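Local coordinates for putative uncharacterized protein (Bacillus anthracis, PDB 3LNO) that is of unknown function but probably takes part in iron-sulfur cluster assembly, at residues 95-98 with 99-102. Numbering follows the deposited sequence.
Sequences RMSR and MAKI
Lys-101 reaches back from the first turn of a helix over the residues that lead into it. Its CB rests against the carbonyl oxygens of Ser-97 and Arg-98, and CG meets the terminal methyl of selenomethionine Met-96, with CE of Met-96 3.6 Å from CG of Lys-101. Beyond CG the lysine chain is extended, so CD lies near Met-96 O and Ser-97 O, and CE of Lys-101 comes within 3.4 Å of Met-96 O. At the tip, NZ of Lys-101 donates to a water oxygen 2.9 Å away; that water in turn donates to Met-96 O, and the ammonium also bonds to the carbonyl of Glu-94. Two main-chain carbonyls, one directly and one through water, thus hold the charged end against the incoming loop.

Ser-97 is the N-cap. Its OG, turned between its own N and carbonyl carbon (chi1 68°), accepts from Ala-100 N at 3.2 Å, while the amide N of Lys-101 donates to Ser-97 O at 3.0 Å. The same hydroxyl bonds to the side-chain amide of Asn-31. Next to the cap, CB of Met-96 packs on CB of Ala-100 at 3.9 Å. Selenomethionine Met-99 lays CG over one face of the Arg-98 guanidinium, with its SE 3.8 Å from NH2 of Arg-98.

The cap starts the C-terminal helix 98-106 where the loop after strand 81-85 ends, and Asn-31, in the short helix 29-32, ties this start to the rest of the fold through side-chain and backbone bonds.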
loop_
_atom_site.group_PDB
_atom_site.type_symbol
_atom_site.label_atom_id
_atom_site.label_comp_id
_atom_site.label_asym_id
_atom_site.label_seq_id
_atom_site.Cartn_x
_atom_site.Cartn_y
_atom_site.Cartn_z
ATOM N N ARG A 95 12.293 7.072 1.308
ATOM C CA ARG A 95 11.366 6.308 0.460
ATOM C C ARG A 95 10.111 7.098 0.023
ATOM O O ARG A 95 9.322 6.662 -0.825
ATOM C CB ARG A 95 10.916 5.032 1.181
ATOM C CG ARG A 95 12.015 4.017 1.312
ATOM C CD ARG A 95 11.495 2.745 1.962
ATOM N NE ARG A 95 12.585 1.810 2.137
ATOM C CZ ARG A 95 12.941 0.905 1.232
ATOM N NH1 ARG A 95 12.281 0.805 0.082
ATOM N NH2 ARG A 95 13.962 0.106 1.480
HETATM N N MSE A 96 9.929 8.273 0.578
HETATM C CA MSE A 96 8.761 9.067 0.182
HETATM C C MSE A 96 8.830 9.567 -1.269
HETATM O O MSE A 96 9.914 9.846 -1.774
HETATM C CB MSE A 96 8.663 10.229 1.138
HETATM C CG MSE A 96 8.287 9.713 2.509
HETATM SE SE MSE A 96 7.903 11.170 3.740
HETATM C CE MSE A 96 8.921 12.654 3.046
ATOM N N SER A 97 7.680 9.698 -1.931
ATOM C CA SER A 97 7.650 10.290 -3.280
ATOM C C SER A 97 8.030 11.779 -3.298
ATOM O O SER A 97 8.054 12.427 -2.258
ATOM C CB SER A 97 6.233 10.153 -3.875
ATOM O OG SER A 97 5.313 10.981 -3.160
ATOM N N ARG A 98 8.253 12.327 -4.501
ATOM C CA ARG A 98 8.528 13.758 -4.672
ATOM C C ARG A 98 7.415 14.588 -4.025
ATOM O O ARG A 98 7.692 15.528 -3.298
ATOM C CB ARG A 98 8.670 14.081 -6.177
ATOM C CG ARG A 98 8.750 15.607 -6.596
ATOM C CD ARG A 98 8.679 15.756 -8.125
ATOM N NE ARG A 98 7.455 15.141 -8.672
ATOM C CZ ARG A 98 6.286 15.782 -8.804
ATOM N NH1 ARG A 98 5.230 15.131 -9.266
ATOM N NH2 ARG A 98 6.165 17.075 -8.465
HETATM N N MSE A 99 6.152 14.240 -4.266
HETATM C CA MSE A 99 5.048 15.041 -3.689
HETATM C C MSE A 99 4.964 14.941 -2.164
HETATM O O MSE A 99 4.632 15.922 -1.487
HETATM C CB MSE A 99 3.681 14.716 -4.329
HETATM C CG MSE A 99 3.511 15.341 -5.726
HETATM SE SE MSE A 99 3.678 17.310 -5.658
HETATM C CE MSE A 99 2.236 17.648 -4.345
ATOM N N ALA A 100 5.250 13.757 -1.621
ATOM C CA ALA A 100 5.263 13.594 -0.179
ATOM C C ALA A 100 6.350 14.469 0.431
ATOM O O ALA A 100 6.117 15.163 1.438
ATOM C CB ALA A 100 5.423 12.095 0.218
ATOM N N LYS A 101 7.545 14.459 -0.165
ATOM C CA LYS A 101 8.645 15.252 0.374
ATOM C C LYS A 101 8.311 16.719 0.283
ATOM O O LYS A 101 8.647 17.498 1.156
ATOM C CB LYS A 101 9.967 14.979 -0.375
ATOM C CG LYS A 101 10.542 13.575 -0.053
ATOM C CD LYS A 101 11.677 13.145 -1.002
ATOM C CE LYS A 101 12.345 11.852 -0.463
ATOM N NZ LYS A 101 13.270 11.184 -1.444
ATOM N N ILE A 102 7.653 17.117 -0.791
ATOM C CA ILE A 102 7.342 18.542 -0.894
ATOM C C ILE A 102 6.286 18.875 0.149
ATOM O O ILE A 102 6.396 19.881 0.861
ATOM C CB ILE A 102 6.824 18.909 -2.319
ATOM C CG1 ILE A 102 8.005 19.006 -3.294
ATOM C CG2 ILE A 102 5.978 20.210 -2.293
ATOM C CD1 ILE A 102 7.567 18.874 -4.745
HETATM O O HOH W 1 11.607 10.720 -3.774
#